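Local coordinates for SusD superfamily protein (Bacteroides thetaiotaomicron VPI-5482, PDB 3HDX) that probably binds polysaccharide at the outer membrane and helps capture glycans for uptake, at residues V399-K402 with G406-R409; N388-N393 with F417-R422; L203-A208 with L363-L368. One frame throughout, in Å; residues are numbered along the deposited sequence.

Contact 1: V399-K402 with G406-R409; sequences VSFK and GNNR
Phe401 holds its CG anti to the backbone N (chi1 -167°), while Asn407 turns its CG beside its own backbone N (chi1 -66°); the ring is thereby laid against the Asn407 backbone, with the asparagine amide reaching back over the start of the short helix. Asn407 CA sits almost centrally above one ring face, a CH-pi contact with CA 3.5 Å from the Phe401 centroid. At the ring's edge CE1 meets Asn408 O at 3.5 Å. The amide oxygen OD1 packs against Lys402 CB at 3.4 Å, touching the root of a lysine chain whose charged end leads away. Beside the ring the backbone folds back on the helix end: Asn407 N donates to Phe401 O (3.0 Å, 168°) and Gly406 N to Lys402 O (2.9 Å). Gly406 and Asn407 both have positive phi, a left-handed conformation that glycine and asparagine tolerate well; the pair ends helix 401-405 and turns the chain toward helix 409-423. A serine in place of Phe401 would probably leave Asn407 CA without its aromatic partner and open a gap toward Ser380 and Val384. Those two belong to helix 380-391, which the ring touches, and Asn408 caps helix 409-423 by accepting from Ser411 N.

Contact 2: N388-N393 with F417-R422; sequences NMIRTN and FEERRR. With EDO (1,2-ethanediol), chain G; EDO (1,2-ethanediol), chain E.
Glu419 OE1, which faces Arg391 across from helix 409-423 to helix 380-391, is gripped by several donors. Arg422, three residues further along the same helix, gives it a salt bridge from NH2 at 2.8 Å, and NE adds a weak bond. OE1 lies within the guanidinium plane of Arg422, whereas the arginine meets the carboxylate on its anti side, somewhat out of plane. A water completes the set: it donates to Glu419 OE1 at 2.8 Å and accepts from Arg391 NH1 at the same length. The direct separation of Arg391 NH1 and Glu419 OE1 is 4.4 Å, and the oxygen stands well out of the guanidinium plane, so any direct attraction is probably only electrostatic, and the water bridges the two by hydrogen bonds. A bend at chi3 (60°) turns the Arg391 guanidinium so that NE binds Arg397 O and NH2 reaches O1 of the 1,2-ethanediol of chain G, probably from the crystallisation liquor, at 3.0 Å. Direct van der Waals contact is slim: the Ile390 CG2 methyl lies 3.6 Å from Glu419 OE2, and Arg391 CG packs near the same carboxylate. Glu419 OE2 has a salt bridge of its own, to Arg311 NH1. Glutamate suits this place because its two oxygens can serve two arginines and a water at once, and arginine because its flat group spreads donors to several sides. With so many cationic neighbours, buried Glu419 would be expected to stay ionised, and Glu419 and Glu415, the latter salt-bridged to Arg422, probably together offset the like charges of Arg391 and Arg422.

Contact 3: L203-A208 with L363-L368; sequences LAHICA and LEDITL
The imidazole of His205 and the carboxylate of Asp365 lie nearly in one plane, 5° apart, so that the ring meets the acid at its edge. Trp429 stacks on the His205 ring, and Ile366 CD1 approaches it obliquely, 4.2 Å from NE2. Coming from opposite directions, the two side chains join in a His-carboxylate hydrogen bond through NE2, which donates to Asp365 OD2 at 2.7 Å with an N-H...O angle of 158°. The oxygen offers its syn lone pair, on the side of OD1, and stays close to the ring plane; this short, fairly straight bond fixes the ring's rotation about its CB-CG bond. Asp365 is able to reach across because its CG is anti to the backbone N (chi1 168°), a torsion that carries the carboxylate out from helix 363-376 toward the partner helix.

Both oxygens of Asp365 are occupied. OD2 also accepts from Thr361 OG1, and OD1 forms a salt bridge with Arg420 NH2, so this buried carboxylate is probably kept ionised and its negative charge would in turn favour the proton on NE2. Histidine fits here because its flat ring can offer a stacking face to Trp429 while giving a directed N-H from its edge; aspartate fits because its carboxylate offers one oxygen to the histidine and the other to Arg420. Ile366 adds hydrocarbon beside the polar pair.

Helix 213-226 flanks the pair, with Ser220 touched by both Ala204 and Ile366. Helix 152-169 packs against Leu203 and Ile206 on the first helix, while Arg420 of helix 409-423 reaches both His205 and Asp365, so that this contact joins the helix 196-209 to the helices of the later half of the chain.

Overall arrangement
Contact 1 is a surface turn, whereas contacts 2 and 3 are buried, contact 3 lying nearest the centre of the chain. Along the sequence, contact 1 nests inside the loop that contact 2 closes, and both involve helix 409-423, contact 1 at its first residue and contact 2 further along; Val399 N probably bonds to Asn388 OD1 where they meet. Contacts 2 and 3 touch through the salt bridge of Arg420 with Asp365 and through Ile390 packed on Glu364 and Leu368. Their chemistry follows their place: contact 1 relies on backbone bonds and one aromatic face, contact 2 on a buried charge cluster bridged across the helices by a water, contact 3 on a direct histidine-aspartate bond between distant parts of the chain.

Contact 1: V399-K402 with G406-R409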
ATOM      1  N   VAL A 399     -15.194  20.840  -9.430  1.00 15.16           N
ATOM      2  CA  VAL A 399     -15.354  20.655 -10.846  1.00 16.08           C
ATOM      3  C   VAL A 399     -16.720  20.054 -11.155  1.00 16.07           C
ATOM      4  O   VAL A 399     -17.386  19.517 -10.277  1.00 16.54           O
ATOM      5  CB  VAL A 399     -14.229  19.817 -11.485  1.00 15.26           C
ATOM      6  CG1 VAL A 399     -12.875  20.590 -11.401  1.00 16.66           C
ATOM      7  CG2 VAL A 399     -14.138  18.399 -10.814  1.00 16.47           C
ATOM      8  N   SER A 400     -17.125  20.201 -12.416  1.00 16.66           N
ATOM      9  CA  SER A 400     -18.382  19.623 -12.886  0.50 17.40           C
ATOM     10  C   SER A 400     -18.147  18.904 -14.203  1.00 16.81           C
ATOM     11  O   SER A 400     -17.314  19.285 -15.042  1.00 16.58           O
ATOM     12  CB  SER A 400     -19.480  20.677 -12.973  0.50 18.91           C
ATOM     13  OG  SER A 400     -19.157  21.598 -13.976  0.50 20.81           O
ATOM     14  N   PHE A 401     -18.905  17.832 -14.400  1.00 17.48           N
ATOM     15  CA  PHE A 401     -18.698  16.958 -15.557  1.00 17.54           C
ATOM     16  C   PHE A 401     -18.851  17.680 -16.919  1.00 16.70           C
ATOM     17  O   PHE A 401     -17.985  17.526 -17.791  1.00 17.05           O
ATOM     18  CB  PHE A 401     -19.590  15.703 -15.412  1.00 17.95           C
ATOM     19  CG  PHE A 401     -19.276  14.580 -16.363  1.00 17.93           C
ATOM     20  CD1 PHE A 401     -17.951  14.209 -16.657  1.00 18.18           C
ATOM     21  CD2 PHE A 401     -20.306  13.807 -16.915  1.00 19.40           C
ATOM     22  CE1 PHE A 401     -17.670  13.160 -17.515  1.00 18.22           C
ATOM     23  CE2 PHE A 401     -20.002  12.700 -17.757  1.00 18.86           C
ATOM     24  CZ  PHE A 401     -18.696  12.391 -18.047  1.00 18.95           C
ATOM     25  N   LYS A 402     -19.909  18.490 -17.071  1.00 17.03           N
ATOM     26  CA  LYS A 402     -20.113  19.190 -18.356  1.00 18.06           C
ATOM     27  C   LYS A 402     -19.155  20.338 -18.580  1.00 16.94           C
ATOM     28  O   LYS A 402     -18.407  20.353 -19.574  1.00 18.03           O
ATOM     29  CB  LYS A 402     -21.571  19.651 -18.499  1.00 21.10           C
ATOM     30  CG  LYS A 402     -21.886  20.284 -19.830  1.00 25.64           C
ATOM     31  CD  LYS A 402     -23.384  20.620 -19.900  1.00 29.15           C
ATOM     32  CE  LYS A 402     -23.697  21.474 -21.113  1.00 32.34           C
ATOM     33  NZ  LYS A 402     -23.201  20.907 -22.418  1.00 34.95           N
ATOM     34  N   GLY A 406     -16.530  18.289 -20.443  1.00 18.49           N
ATOM     35  CA  GLY A 406     -17.367  18.121 -21.642  1.00 18.84           C
ATOM     36  C   GLY A 406     -18.148  16.818 -21.668  1.00 19.14           C
ATOM     37  O   GLY A 406     -18.380  16.279 -22.748  1.00 20.56           O
ATOM     38  N   ASN A 407     -18.519  16.301 -20.480  1.00 18.40           N
ATOM     39  CA  ASN A 407     -19.186  15.012 -20.341  1.00 18.97           C
ATOM     40  C   ASN A 407     -18.379  13.844 -20.950  1.00 19.86           C
ATOM     41  O   ASN A 407     -18.946  12.833 -21.346  1.00 21.45           O
ATOM     42  CB  ASN A 407     -20.639  15.068 -20.891  1.00 21.21           C
ATOM     43  CG  ASN A 407     -21.555  16.001 -20.074  1.00 22.71           C
ATOM     44  OD1 ASN A 407     -21.336  16.250 -18.905  1.00 24.58           O
ATOM     45  ND2 ASN A 407     -22.609  16.496 -20.706  1.00 27.22           N
ATOM     46  N   ASN A 408     -17.055  13.977 -20.955  1.00 18.61           N
ATOM     47  CA  ASN A 408     -16.153  12.977 -21.539  1.00 18.01           C
ATOM     48  C   ASN A 408     -15.640  12.095 -20.387  1.00 17.42           C
ATOM     49  O   ASN A 408     -14.853  12.557 -19.554  1.00 17.60           O
ATOM     50  CB  ASN A 408     -15.031  13.639 -22.318  1.00 19.72           C
ATOM     51  CG  ASN A 408     -14.153  12.647 -23.035  1.00 21.51           C
ATOM     52  OD1 ASN A 408     -13.644  11.726 -22.435  1.00 21.60           O
ATOM     53  ND2 ASN A 408     -13.948  12.853 -24.343  1.00 25.33           N
ATOM     54  N   ARG A 409     -16.087  10.847 -20.387  1.00 17.67           N
ATOM     55  CA  ARG A 409     -15.725   9.837 -19.354  1.00 17.81           C
ATOM     56  C   ARG A 409     -14.209   9.660 -19.239  1.00 16.13           C
ATOM     57  O   ARG A 409     -13.669   9.641 -18.129  1.00 14.59           O
ATOM     58  CB  ARG A 409     -16.397   8.472 -19.674  1.00 19.65           C
ATOM     59  CG  ARG A 409     -16.005   7.259 -18.824  1.00 23.83           C
ATOM     60  CD  ARG A 409     -16.640   5.943 -19.452  1.00 25.55           C
ATOM     61  NE  ARG A 409     -16.099   4.659 -18.953  1.00 29.65           N
ATOM     62  CZ  ARG A 409     -15.050   3.967 -19.452  1.00 31.38           C
ATOM     63  NH1 ARG A 409     -14.348   4.383 -20.517  1.00 32.75           N
ATOM     64  NH2 ARG A 409     -14.692   2.811 -18.878  1.00 32.36           N
TER

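Contact 2: N388-N393 with F417-R422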
ATOM      1  N   ASN A 388     -14.492  15.638  -6.051  1.00 13.62           N
ATOM      2  CA  ASN A 388     -14.583  16.935  -5.386  1.00 13.85           C
ATOM      3  C   ASN A 388     -14.303  16.910  -3.890  1.00 14.22           C
ATOM      4  O   ASN A 388     -13.777  17.886  -3.358  1.00 14.99           O
ATOM      5  CB  ASN A 388     -15.922  17.641  -5.679  1.00 13.84           C
ATOM      6  CG  ASN A 388     -15.972  18.260  -7.063  1.00 13.58           C
ATOM      7  OD1 ASN A 388     -14.927  18.620  -7.631  1.00 14.48           O
ATOM      8  ND2 ASN A 388     -17.173  18.419  -7.606  1.00 15.87           N
HETATM    9  N   MSE A 389     -14.648  15.807  -3.217  1.00 14.48           N
HETATM   10  CA  MSE A 389     -14.355  15.671  -1.792  1.00 14.75           C
HETATM   11  C   MSE A 389     -12.875  15.846  -1.496  1.00 13.64           C
HETATM   12  O   MSE A 389     -12.483  16.493  -0.498  1.00 15.42           O
HETATM   13  CB  MSE A 389     -14.841  14.346  -1.223  1.00 15.05           C
HETATM   14  CG  MSE A 389     -16.304  14.210  -1.168  1.00 16.33           C
HETATM   15 SE   MSE A 389     -16.853  12.494  -0.490  0.75 17.13          SE
HETATM   16  CE  MSE A 389     -18.720  12.671  -1.002  1.00 21.06           C
ATOM     17  N   ILE A 390     -12.045  15.262  -2.357  1.00 12.82           N
ATOM     18  CA  ILE A 390     -10.602  15.356  -2.199  1.00 13.72           C
ATOM     19  C   ILE A 390     -10.121  16.755  -2.618  1.00 12.84           C
ATOM     20  O   ILE A 390      -9.378  17.412  -1.864  1.00 13.32           O
ATOM     21  CB  ILE A 390      -9.894  14.260  -3.006  1.00 14.99           C
ATOM     22  CG1 ILE A 390     -10.500  12.835  -2.649  1.00 17.71           C
ATOM     23  CG2 ILE A 390      -8.361  14.480  -2.855  1.00 15.10           C
ATOM     24  CD1 ILE A 390     -10.719  12.494  -1.241  1.00 18.78           C
ATOM     25  N   ARG A 391     -10.562  17.220  -3.806  1.00 12.18           N
ATOM     26  CA  ARG A 391     -10.138  18.541  -4.313  1.00 12.48           C
ATOM     27  C   ARG A 391     -10.378  19.672  -3.325  1.00 12.78           C
ATOM     28  O   ARG A 391      -9.454  20.459  -3.031  1.00 14.25           O
ATOM     29  CB  ARG A 391     -10.859  18.853  -5.598  1.00 12.69           C
ATOM     30  CG  ARG A 391     -10.410  18.021  -6.801  1.00 12.05           C
ATOM     31  CD  ARG A 391     -11.261  18.383  -8.018  1.00 13.07           C
ATOM     32  NE  ARG A 391     -11.133  19.800  -8.346  1.00 13.44           N
ATOM     33  CZ  ARG A 391     -10.189  20.327  -9.137  1.00 12.67           C
ATOM     34  NH1 ARG A 391      -9.253  19.566  -9.749  1.00 13.12           N
ATOM     35  NH2 ARG A 391     -10.171  21.649  -9.320  1.00 14.01           N
ATOM     36  N   THR A 392     -11.590  19.705  -2.772  1.00 13.98           N
ATOM     37  CA  THR A 392     -11.986  20.804  -1.879  1.00 14.48           C
ATOM     38  C   THR A 392     -11.334  20.752  -0.498  1.00 15.49           C
ATOM     39  O   THR A 392     -11.496  21.724   0.279  1.00 18.07           O
ATOM     40  CB  THR A 392     -13.513  20.942  -1.764  1.00 15.83           C
ATOM     41  OG1 THR A 392     -14.043  19.770  -1.159  1.00 17.84           O
ATOM     42  CG2 THR A 392     -14.142  21.166  -3.155  1.00 16.49           C
ATOM     43  N   ASN A 393     -10.670  19.628  -0.134  1.00 13.32           N
ATOM     44  CA  ASN A 393      -9.864  19.583   1.088  1.00 13.54           C
ATOM     45  C   ASN A 393      -8.376  19.868   0.784  1.00 12.30           C
ATOM     46  O   ASN A 393      -7.516  19.752   1.673  1.00 13.43           O
ATOM     47  CB  ASN A 393      -9.992  18.275   1.824  1.00 14.28           C
ATOM     48  CG  ASN A 393      -9.720  18.409   3.324  1.00 16.47           C
ATOM     49  OD1 ASN A 393     -10.071  19.421   3.965  1.00 17.55           O
ATOM     50  ND2 ASN A 393      -9.116  17.379   3.898  1.00 15.55           N
ATOM     51  N   PHE A 417      -7.034  10.067 -12.018  1.00 11.08           N
ATOM     52  CA  PHE A 417      -5.645   9.589 -11.860  1.00 10.81           C
ATOM     53  C   PHE A 417      -4.626  10.705 -11.575  1.00 10.93           C
ATOM     54  O   PHE A 417      -3.695  10.471 -10.828  1.00 11.80           O
ATOM     55  CB  PHE A 417      -5.241   8.672 -12.996  1.00 10.78           C
ATOM     56  CG  PHE A 417      -5.810   7.314 -12.832  1.00 11.03           C
ATOM     57  CD1 PHE A 417      -5.238   6.429 -11.917  1.00 11.15           C
ATOM     58  CD2 PHE A 417      -6.941   6.902 -13.529  1.00 10.42           C
ATOM     59  CE1 PHE A 417      -5.768   5.151 -11.735  1.00 11.26           C
ATOM     60  CE2 PHE A 417      -7.453   5.649 -13.338  1.00 11.28           C
ATOM     61  CZ  PHE A 417      -6.894   4.777 -12.436  1.00 10.61           C
ATOM     62  N   GLU A 418      -4.832  11.920 -12.102  1.00 12.17           N
ATOM     63  CA  GLU A 418      -3.944  13.034 -11.743  1.00 12.11           C
ATOM     64  C   GLU A 418      -4.155  13.430 -10.288  1.00 11.80           C
ATOM     65  O   GLU A 418      -3.213  13.824  -9.624  1.00 12.57           O
ATOM     66  CB  GLU A 418      -4.166  14.250 -12.650  1.00 12.82           C
ATOM     67  CG  GLU A 418      -3.777  13.992 -14.083  1.00 13.21           C
ATOM     68  CD  GLU A 418      -2.346  13.486 -14.274  1.00 14.95           C
ATOM     69  OE1 GLU A 418      -1.440  14.051 -13.664  1.00 15.63           O
ATOM     70  OE2 GLU A 418      -2.152  12.515 -15.058  1.00 17.80           O
ATOM     71  N   GLU A 419      -5.402  13.360  -9.809  1.00 11.43           N
ATOM     72  CA  GLU A 419      -5.661  13.649  -8.390  1.00 11.95           C
ATOM     73  C   GLU A 419      -4.981  12.602  -7.490  1.00 12.34           C
ATOM     74  O   GLU A 419      -4.407  12.931  -6.436  1.00 12.21           O
ATOM     75  CB  GLU A 419      -7.150  13.812  -8.087  1.00 12.32           C
ATOM     76  CG  GLU A 419      -7.401  14.477  -6.700  1.00 13.59           C
ATOM     77  CD  GLU A 419      -6.903  15.907  -6.584  1.00 14.69           C
ATOM     78  OE1 GLU A 419      -6.772  16.623  -7.605  1.00 15.55           O
ATOM     79  OE2 GLU A 419      -6.689  16.342  -5.436  1.00 15.01           O
ATOM     80  N   ARG A 420      -5.079  11.327  -7.860  1.00 12.46           N
ATOM     81  CA  ARG A 420      -4.340  10.296  -7.128  1.00 11.85           C
ATOM     82  C   ARG A 420      -2.815  10.564  -7.153  1.00 10.77           C
ATOM     83  O   ARG A 420      -2.099  10.334  -6.173  1.00 12.51           O
ATOM     84  CB  ARG A 420      -4.628   8.917  -7.728  1.00 11.63           C
ATOM     85  CG  ARG A 420      -6.036   8.443  -7.520  1.00 12.57           C
ATOM     86  CD  ARG A 420      -6.305   7.017  -8.037  1.00 12.15           C
ATOM     87  NE  ARG A 420      -5.522   5.995  -7.316  1.00 11.70           N
ATOM     88  CZ  ARG A 420      -5.867   5.430  -6.165  1.00 12.06           C
ATOM     89  NH1 ARG A 420      -7.063   5.638  -5.591  1.00 12.69           N
ATOM     90  NH2 ARG A 420      -5.032   4.573  -5.608  1.00 11.99           N
ATOM     91  N   ARG A 421      -2.330  10.976  -8.321  1.00 11.02           N
ATOM     92  CA  ARG A 421      -0.904  11.268  -8.523  1.00 11.45           C
ATOM     93  C   ARG A 421      -0.454  12.316  -7.507  1.00 12.44           C
ATOM     94  O   ARG A 421       0.600  12.181  -6.926  1.00 12.97           O
ATOM     95  CB  ARG A 421      -0.679  11.763  -9.929  1.00 12.00           C
ATOM     96  CG  ARG A 421       0.764  11.983 -10.377  1.00 11.59           C
ATOM     97  CD  ARG A 421       0.732  12.493 -11.797  1.00 12.78           C
ATOM     98  NE  ARG A 421       2.055  12.494 -12.450  1.00 13.89           N
ATOM     99  CZ  ARG A 421       2.268  12.933 -13.680  1.00 14.10           C
ATOM    100  NH1 ARG A 421       1.278  13.415 -14.423  1.00 16.59           N
ATOM    101  NH2 ARG A 421       3.493  12.835 -14.211  1.00 15.00           N
ATOM    102  N   ARG A 422      -1.265  13.357  -7.349  1.00 12.04           N
ATOM    103  CA  ARG A 422      -0.998  14.389  -6.372  1.00 11.67           C
ATOM    104  C   ARG A 422      -1.188  13.945  -4.914  1.00 11.00           C
ATOM    105  O   ARG A 422      -0.310  14.128  -4.070  1.00 12.37           O
ATOM    106  CB  ARG A 422      -1.853  15.633  -6.670  1.00 10.91           C
ATOM    107  CG  ARG A 422      -1.473  16.329  -7.944  1.00 13.12           C
ATOM    108  CD  ARG A 422      -2.220  17.607  -8.140  1.00 13.66           C
ATOM    109  NE  ARG A 422      -3.595  17.368  -8.541  1.00 15.23           N
ATOM    110  CZ  ARG A 422      -4.064  17.337  -9.792  1.00 15.65           C
ATOM    111  NH1 ARG A 422      -3.280  17.538 -10.838  1.00 17.12           N
ATOM    112  NH2 ARG A 422      -5.353  17.115  -9.985  1.00 15.69           N
TER
HETATM  113  C1  EDO G 606      -8.131  23.309 -11.656  1.00 25.56           C
HETATM  114  O1  EDO G 606      -7.645  23.031 -10.323  1.00 19.88           O
HETATM  115  C2  EDO G 606      -7.757  24.703 -12.125  1.00 26.11           C
HETATM  116  O2  EDO G 606      -6.331  24.868 -12.148  1.00 27.57           O
HETATM  117  C1  EDO E 604      -0.638   9.956 -16.624  1.00 25.44           C
HETATM  118  O1  EDO E 604      -0.553  10.346 -15.239  1.00 23.50           O
HETATM  119  C2  EDO E 604       0.461  10.609 -17.424  1.00 26.42           C
HETATM  120  O2  EDO E 604       1.716  10.160 -16.910  1.00 24.21           O
HETATM  121  O   HOH W   1      -8.776  16.801  -9.538  1.00 15.53           O

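Contact 3: L203-A208 with L363-L368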
ATOM      1  N   LEU A 203      -9.984  -6.038  -0.505  1.00 10.43           N
ATOM      2  CA  LEU A 203     -10.998  -6.503  -1.488  1.00 10.67           C
ATOM      3  C   LEU A 203     -11.241  -5.470  -2.573  1.00  9.66           C
ATOM      4  O   LEU A 203     -11.230  -5.796  -3.755  1.00 11.52           O
ATOM      5  CB  LEU A 203     -12.335  -6.877  -0.818  1.00 11.97           C
ATOM      6  CG  LEU A 203     -12.365  -8.213  -0.077  1.00 12.55           C
ATOM      7  CD1 LEU A 203     -13.681  -8.288   0.680  1.00 13.62           C
ATOM      8  CD2 LEU A 203     -12.287  -9.357  -1.074  1.00 12.09           C
ATOM      9  N   ALA A 204     -11.455  -4.220  -2.162  1.00 10.25           N
ATOM     10  CA  ALA A 204     -11.715  -3.158  -3.136  1.00 10.24           C
ATOM     11  C   ALA A 204     -10.586  -3.055  -4.171  1.00  9.85           C
ATOM     12  O   ALA A 204     -10.833  -2.949  -5.362  1.00 10.73           O
ATOM     13  CB  ALA A 204     -11.928  -1.786  -2.431  1.00 10.85           C
ATOM     14  N   HIS A 205      -9.359  -3.062  -3.671  1.00  9.44           N
ATOM     15  CA  HIS A 205      -8.191  -2.978  -4.543  1.00  9.31           C
ATOM     16  C   HIS A 205      -7.945  -4.220  -5.395  1.00 10.50           C
ATOM     17  O   HIS A 205      -7.463  -4.092  -6.526  1.00 11.78           O
ATOM     18  CB  HIS A 205      -6.962  -2.493  -3.777  1.00 10.58           C
ATOM     19  CG  HIS A 205      -6.919  -1.008  -3.640  1.00 11.00           C
ATOM     20  ND1 HIS A 205      -6.738  -0.193  -4.740  1.00 11.56           N
ATOM     21  CD2 HIS A 205      -6.996  -0.190  -2.558  1.00 12.82           C
ATOM     22  CE1 HIS A 205      -6.729   1.068  -4.338  1.00 12.87           C
ATOM     23  NE2 HIS A 205      -6.900   1.100  -3.024  1.00 12.36           N
ATOM     24  N   ILE A 206      -8.163  -5.424  -4.850  1.00 10.36           N
ATOM     25  CA  ILE A 206      -8.044  -6.634  -5.663  1.00 10.59           C
ATOM     26  C   ILE A 206      -9.032  -6.508  -6.827  1.00 10.68           C
ATOM     27  O   ILE A 206      -8.674  -6.715  -7.993  1.00 11.34           O
ATOM     28  CB  ILE A 206      -8.394  -7.919  -4.885  1.00 10.65           C
ATOM     29  CG1 ILE A 206      -7.315  -8.227  -3.836  1.00 12.14           C
ATOM     30  CG2 ILE A 206      -8.559  -9.108  -5.858  1.00 11.02           C
ATOM     31  CD1 ILE A 206      -7.731  -9.255  -2.727  1.00 11.56           C
ATOM     32  N   CYS A 207     -10.269  -6.138  -6.498  1.00 10.84           N
ATOM     33  CA  CYS A 207     -11.297  -6.019  -7.540  1.00 11.50           C
ATOM     34  C   CYS A 207     -10.930  -4.986  -8.594  1.00 10.34           C
ATOM     35  O   CYS A 207     -11.066  -5.239  -9.787  1.00 11.40           O
ATOM     36  CB  CYS A 207     -12.683  -5.761  -6.928  1.00 12.00           C
ATOM     37  SG  CYS A 207     -13.285  -7.143  -5.921  1.00 14.27           S
ATOM     38  N   ALA A 208     -10.470  -3.814  -8.175  1.00 11.03           N
ATOM     39  CA  ALA A 208     -10.071  -2.806  -9.146  1.00 10.61           C
ATOM     40  C   ALA A 208      -8.907  -3.293 -10.041  1.00 11.14           C
ATOM     41  O   ALA A 208      -8.910  -3.050 -11.243  1.00 11.11           O
ATOM     42  CB  ALA A 208      -9.655  -1.481  -8.436  1.00 11.63           C
ATOM     43  N   LEU A 363      -8.787   7.125   3.690  1.00 11.54           N
ATOM     44  CA  LEU A 363     -10.060   7.517   3.062  0.50 11.39           C
ATOM     45  C   LEU A 363      -9.932   8.184   1.706  1.00 11.14           C
ATOM     46  O   LEU A 363     -10.745   7.947   0.809  1.00 11.62           O
ATOM     47  CB  LEU A 363     -10.974   8.351   3.984  0.50 12.12           C
ATOM     48  CG  LEU A 363     -11.839   7.502   4.923  0.50 11.45           C
ATOM     49  CD1 LEU A 363     -12.551   8.382   5.948  0.50 11.36           C
ATOM     50  CD2 LEU A 363     -12.831   6.631   4.184  0.50 12.65           C
ATOM     51  N   GLU A 364      -8.888   8.981   1.521  1.00 11.50           N
ATOM     52  CA  GLU A 364      -8.731   9.690   0.236  1.00 10.82           C
ATOM     53  C   GLU A 364      -8.492   8.695  -0.917  1.00 10.79           C
ATOM     54  O   GLU A 364      -8.984   8.884  -2.040  1.00 12.35           O
ATOM     55  CB  GLU A 364      -7.604  10.738   0.283  1.00 11.47           C
ATOM     56  CG  GLU A 364      -7.868  11.951   1.204  1.00 12.08           C
ATOM     57  CD  GLU A 364      -7.670  11.715   2.684  1.00 12.06           C
ATOM     58  OE1 GLU A 364      -7.311  10.573   3.098  1.00 12.15           O
ATOM     59  OE2 GLU A 364      -7.840  12.696   3.429  1.00 12.98           O
ATOM     60  N   ASP A 365      -7.689   7.672  -0.644  1.00 10.83           N
ATOM     61  CA  ASP A 365      -7.436   6.596  -1.622  1.00 10.91           C
ATOM     62  C   ASP A 365      -8.755   5.916  -2.021  1.00 10.22           C
ATOM     63  O   ASP A 365      -9.083   5.822  -3.201  1.00 11.60           O
ATOM     64  CB  ASP A 365      -6.439   5.576  -1.099  1.00 10.19           C
ATOM     65  CG  ASP A 365      -6.377   4.320  -1.965  1.00 11.87           C
ATOM     66  OD1 ASP A 365      -6.319   4.454  -3.212  1.00 14.33           O
ATOM     67  OD2 ASP A 365      -6.411   3.197  -1.390  1.00 13.96           O
ATOM     68  N   ILE A 366      -9.493   5.464  -1.005  1.00 11.58           N
ATOM     69  CA  ILE A 366     -10.730   4.733  -1.233  1.00 10.04           C
ATOM     70  C   ILE A 366     -11.798   5.601  -1.932  1.00  9.90           C
ATOM     71  O   ILE A 366     -12.532   5.117  -2.784  1.00 11.10           O
ATOM     72  CB  ILE A 366     -11.264   4.113   0.076  1.00 11.76           C
ATOM     73  CG1 ILE A 366     -10.242   3.102   0.663  1.00 12.56           C
ATOM     74  CG2 ILE A 366     -12.619   3.432  -0.133  1.00 12.19           C
ATOM     75  CD1 ILE A 366      -9.839   1.945  -0.210  1.00 13.71           C
ATOM     76  N   THR A 367     -11.828   6.895  -1.600  1.00 11.20           N
ATOM     77  CA  THR A 367     -12.743   7.842  -2.222  1.00 10.88           C
ATOM     78  C   THR A 367     -12.416   8.049  -3.683  1.00 10.97           C
ATOM     79  O   THR A 367     -13.322   8.004  -4.531  1.00 12.38           O
ATOM     80  CB  THR A 367     -12.775   9.150  -1.425  1.00 11.98           C
ATOM     81  OG1 THR A 367     -13.189   8.836  -0.084  1.00 13.18           O
ATOM     82  CG2 THR A 367     -13.692  10.222  -2.072  1.00 13.05           C
ATOM     83  N   LEU A 368     -11.123   8.158  -3.994  1.00 10.46           N
ATOM     84  CA  LEU A 368     -10.706   8.305  -5.411  1.00 11.69           C
ATOM     85  C   LEU A 368     -10.915   6.987  -6.149  1.00 11.13           C
ATOM     86  O   LEU A 368     -11.276   6.992  -7.320  1.00 11.05           O
ATOM     87  CB  LEU A 368      -9.255   8.836  -5.559  1.00 10.87           C
ATOM     88  CG  LEU A 368      -9.058  10.272  -5.077  1.00 11.67           C
ATOM     89  CD1 LEU A 368      -7.545  10.625  -4.911  1.00 12.70           C
ATOM     90  CD2 LEU A 368      -9.799  11.289  -6.004  1.00 13.39           C
TER